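Fibronectin type III domain-containing protein (Simiduia agarivorans, PDB 6P2K) is a family 74 glycoside hydrolase that probably cleaves beta-glucan chains such as xyloglucan, this chain being its beta-propeller, probably catalytic, part. Local coordinates at residues Q415-A418 with L422-S425; F634-G639 with D644-Q649. All blocks are in the same frame, centred on the assembly; numbering follows the deposited sequence.

Interaction 1 (Q415-A418 with L422-S425)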
# COMPACT_ATOMS: atom_id res chain seq x y z
N GLN B 415 -21.67 -16.08 -16.53
CA GLN B 415 -22.88 -16.12 -17.34
C GLN B 415 -23.36 -14.70 -17.55
O GLN B 415 -23.56 -13.96 -16.59
CB GLN B 415 -23.99 -16.93 -16.67
CG GLN B 415 -23.78 -18.42 -16.55
CD GLN B 415 -25.01 -19.10 -15.98
OE1 GLN B 415 -26.13 -18.90 -16.47
NE2 GLN B 415 -24.83 -19.88 -14.92
N GLY B 416 -23.55 -14.32 -18.81
CA GLY B 416 -24.21 -13.07 -19.11
C GLY B 416 -25.71 -13.29 -19.20
O GLY B 416 -26.16 -14.08 -20.03
N GLN B 417 -26.48 -12.62 -18.36
CA GLN B 417 -27.90 -12.92 -18.24
C GLN B 417 -28.75 -11.67 -18.47
O GLN B 417 -28.28 -10.54 -18.37
CB GLN B 417 -28.22 -13.49 -16.85
CG GLN B 417 -27.52 -14.81 -16.56
CD GLN B 417 -27.96 -15.44 -15.25
OE1 GLN B 417 -28.78 -14.87 -14.52
NE2 GLN B 417 -27.42 -16.60 -14.93
N ALA B 418 -30.01 -11.92 -18.82
CA ALA B 418 -31.03 -10.89 -18.72
C ALA B 418 -31.52 -10.80 -17.28
O ALA B 418 -31.48 -11.79 -16.54
CB ALA B 418 -32.20 -11.20 -19.66
N LEU B 422 -24.43 -9.60 -14.60
CA LEU B 422 -23.14 -10.28 -14.49
C LEU B 422 -23.23 -11.36 -13.42
O LEU B 422 -23.16 -11.07 -12.23
CB LEU B 422 -22.04 -9.28 -14.16
CG LEU B 422 -21.83 -8.07 -15.07
CD1 LEU B 422 -21.08 -6.97 -14.34
CD2 LEU B 422 -21.09 -8.46 -16.35
N MET B 423 -23.38 -12.62 -13.84
CA MET B 423 -23.45 -13.76 -12.93
C MET B 423 -22.11 -14.48 -12.97
O MET B 423 -21.73 -15.04 -14.00
CB MET B 423 -24.59 -14.69 -13.33
CG MET B 423 -24.81 -15.85 -12.38
SD MET B 423 -25.43 -15.32 -10.77
CE MET B 423 -27.02 -14.63 -11.25
N GLU B 424 -21.39 -14.47 -11.85
CA GLU B 424 -19.98 -14.85 -11.85
C GLU B 424 -19.71 -15.97 -10.86
O GLU B 424 -20.31 -16.04 -9.78
CB GLU B 424 -19.09 -13.65 -11.53
CG GLU B 424 -19.16 -12.57 -12.60
CD GLU B 424 -18.31 -11.36 -12.26
OE1 GLU B 424 -18.81 -10.46 -11.56
OE2 GLU B 424 -17.14 -11.33 -12.68
N SER B 425 -18.77 -16.83 -11.22
CA SER B 425 -18.36 -17.97 -10.41
C SER B 425 -16.84 -18.03 -10.33
O SER B 425 -16.15 -17.69 -11.30
CB SER B 425 -18.90 -19.28 -10.97
OG SER B 425 -18.57 -20.37 -10.13

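Interaction 2 (F634-G639 with D644-Q649)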
# COMPACT_ATOMS: atom_id res chain seq x y z
N PHE B 634 -25.24 -20.79 -39.02
CA PHE B 634 -26.53 -21.31 -38.58
C PHE B 634 -27.55 -20.21 -38.81
O PHE B 634 -27.56 -19.21 -38.10
CB PHE B 634 -26.49 -21.74 -37.12
CG PHE B 634 -27.82 -22.17 -36.57
CD1 PHE B 634 -28.61 -23.08 -37.25
CD2 PHE B 634 -28.28 -21.67 -35.36
CE1 PHE B 634 -29.84 -23.48 -36.74
CE2 PHE B 634 -29.50 -22.06 -34.84
CZ PHE B 634 -30.28 -22.97 -35.53
N ALA B 635 -28.40 -20.40 -39.82
CA ALA B 635 -29.29 -19.34 -40.28
C ALA B 635 -30.27 -19.96 -41.27
O ALA B 635 -30.16 -21.13 -41.63
CB ALA B 635 -28.51 -18.20 -40.94
N LYS B 636 -31.23 -19.15 -41.70
CA LYS B 636 -32.08 -19.51 -42.82
C LYS B 636 -31.59 -18.82 -44.09
O LYS B 636 -30.81 -17.87 -44.04
CB LYS B 636 -33.55 -19.15 -42.54
CG LYS B 636 -33.91 -17.69 -42.79
CD LYS B 636 -35.38 -17.44 -42.46
CE LYS B 636 -35.92 -16.20 -43.15
NZ LYS B 636 -37.10 -16.52 -44.01
N GLY B 637 -32.03 -19.33 -45.23
CA GLY B 637 -31.66 -18.74 -46.50
C GLY B 637 -30.27 -19.16 -46.96
O GLY B 637 -29.78 -20.24 -46.64
N GLY B 638 -29.63 -18.26 -47.71
CA GLY B 638 -28.33 -18.53 -48.29
C GLY B 638 -28.29 -18.28 -49.78
O GLY B 638 -27.21 -18.10 -50.36
N GLY B 639 -29.46 -18.25 -50.42
CA GLY B 639 -29.55 -17.96 -51.82
C GLY B 639 -29.92 -19.18 -52.65
O GLY B 639 -30.25 -20.24 -52.12
N ASP B 644 -34.13 -22.85 -48.25
CA ASP B 644 -35.23 -23.81 -48.22
C ASP B 644 -36.31 -23.24 -47.30
O ASP B 644 -36.42 -23.63 -46.13
CB ASP B 644 -34.77 -25.19 -47.78
CG ASP B 644 -35.92 -26.18 -47.63
OD1 ASP B 644 -36.85 -26.14 -48.46
OD2 ASP B 644 -35.88 -26.98 -46.68
N GLY B 645 -37.11 -22.32 -47.83
CA GLY B 645 -38.16 -21.70 -47.04
C GLY B 645 -37.60 -20.95 -45.85
O GLY B 645 -36.52 -20.34 -45.91
N ASN B 646 -38.33 -21.00 -44.74
CA ASN B 646 -37.87 -20.40 -43.50
C ASN B 646 -37.11 -21.39 -42.62
O ASN B 646 -36.90 -21.11 -41.44
CB ASN B 646 -39.06 -19.83 -42.72
CG ASN B 646 -39.69 -18.64 -43.43
OD1 ASN B 646 -39.02 -17.88 -44.13
ND2 ASN B 646 -41.00 -18.47 -43.25
N ASN B 647 -36.68 -22.52 -43.18
CA ASN B 647 -35.95 -23.52 -42.40
C ASN B 647 -34.52 -23.06 -42.15
O ASN B 647 -33.82 -22.66 -43.08
CB ASN B 647 -35.95 -24.86 -43.12
CG ASN B 647 -37.30 -25.55 -43.10
OD1 ASN B 647 -37.99 -25.54 -42.08
ND2 ASN B 647 -37.68 -26.14 -44.22
N TRP B 648 -34.09 -23.14 -40.90
CA TRP B 648 -32.70 -22.87 -40.57
C TRP B 648 -31.85 -24.10 -40.87
O TRP B 648 -32.30 -25.24 -40.67
CB TRP B 648 -32.55 -22.47 -39.10
CG TRP B 648 -33.07 -21.10 -38.80
CD1 TRP B 648 -34.22 -20.54 -39.28
CD2 TRP B 648 -32.47 -20.12 -37.96
NE1 TRP B 648 -34.37 -19.27 -38.78
CE2 TRP B 648 -33.31 -18.99 -37.96
CE3 TRP B 648 -31.30 -20.09 -37.19
CZ2 TRP B 648 -33.01 -17.83 -37.24
CZ3 TRP B 648 -31.01 -18.95 -36.47
CH2 TRP B 648 -31.86 -17.83 -36.50
N GLN B 649 -30.64 -23.87 -41.35
CA GLN B 649 -29.75 -24.95 -41.76
C GLN B 649 -28.33 -24.63 -41.31
O GLN B 649 -28.02 -23.49 -40.95
CB GLN B 649 -29.77 -25.15 -43.29
CG GLN B 649 -31.17 -25.23 -43.89
CD GLN B 649 -31.17 -25.12 -45.41
OE1 GLN B 649 -31.79 -25.92 -46.11
NE2 GLN B 649 -30.46 -24.12 -45.93
O HOH W 1 -29.41 -21.70 -44.13
O HOH W 2 -35.95 -17.69 -46.56
O HOH W 3 -33.95 -21.42 -45.52

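Interaction 1 (Q415-A418 with L422-S425)
Gln415 and Met423 form an antiparallel hydrogen-bonded pair in a beta hairpin. Two backbone bonds join them. Gln415 N donates a hydrogen bond to Met423 O at 2.7 Å, and Met423 N donates one back to Gln415 O at 3.1 Å. The next pair, Gly416 with Leu422, is non-hydrogen-bonded. The two strands run at 160° to each other.

The apolar contact is made by the sulfur-bearing chain of Met423. Its CG stands anti to the backbone N (chi1 -176°), and the chain then bends twice. This lays it obliquely across the amide of Gln417. Met423 CG lies 3.7 Å from Gln417 NE2, and Met423 CE comes equally near Gln417 OE1. The methionine thus touches both ends of the amide. On the same side, Gln415 CB and Met423 CB are 4.1 Å apart.

The polar contact is between the two glutamines of one strand. Gln417 NE2 donates to Gln415 OE1 at 3.1 Å. The donor sits above the plane of the Gln415 carbonyl, 72° out of it, so the amide is approached over its face. Gln415 OE1 also bonds Thr403 OG1, while Gln415 NE2 reaches Asn10 OD1. Gln417 OE1 is taken by Asn420 ND2 in the hairpin loop. These bonds fix the rotation of both buried amides.

The hairpin and strand 403-409 form antiparallel strands of a blade in the beta-propeller fold of this GH74 enzyme. Strand 403-409 bonds the far edge of strand 412-417 through Tyr404 and Asp405. Asp405 is a zinc ligand, and the Gln415 side chain lies about 8 Å from its side chain. Trp432 of strand 431-432 packs on Gln415 and Met423, and strand 447-456 meets Leu422 through Val448.

Interaction 2 (F634-G639 with D644-Q649)
Phe634 and Trp648 meet as a T-shaped aromatic pair where two neighbouring antiparallel strands of a beta-propeller sheet enter their connecting loop. The edge of the indole points at the phenyl face, with the planes at 65°. Trp648 CE3 stands over the centre of the Phe634 ring, 3.5 Å from Phe634 CZ. The phenyl reaches this place because its CG is anti to the backbone N (chi1 174°). With the phenyl of Phe634 replaced by the methyl of an alanine, the indole edge is likely to lose the aromatic face it points at and a gap to open beside CE3. One face of the indole lies against the backbone of the opposite strand: Ala635 CA makes an off-centre CH-pi contact with the six-membered ring, and Lys636 N sits nearby over the same face. Lys636 CB reaches the rim at Trp648 CD1.

Behind the rings, Ala635 and Gln649 form an antiparallel hydrogen-bonded pair. Gln649 N donates to Ala635 O at 2.8 Å; the return bond from Ala635 N to Gln649 O is weak. One water bridges Ala635 O, Gly637 O and Gln649 NE2, and that amide nitrogen also bonds Leu642 O.

Farther out, residues Asp644 to Asn647 make a type II' turn. Its side chains are tied by a bond from Asn647 ND2 to Asp644 OD2, which is met from above the carboxylate plane. The chain turns a corner at Ala635 and Lys636 and crosses to the adjacent sheet, where Lys636 bonds Ser614 of strand 605-615. A second water links the two segments: it accepts from Gly637 N at 2.9 Å and from Asp644 N, and donates to Gly645 O and to Asn647 O at 2.7 Å.

How the interactions relate
The two contacts come in series along the chain, with interaction 1 closing before interaction 2 opens. Their centres are 31 Å apart and their nearest atoms about 17 Å, so they do not touch. They share no sheet. Interaction 1 lies in the antiparallel sheet of strands 403-409, 412-417 and 421-425, buried about 14 Å from the centre of the chain. Interaction 2 lies about 28 Å out, between strands 628-634 and 648-653, where the chain also crosses to the sheet of strand 605-615. One contact thus belongs to the protein interior near a zinc site, the other to an outlying, partly solvated loop end of the propeller architecture.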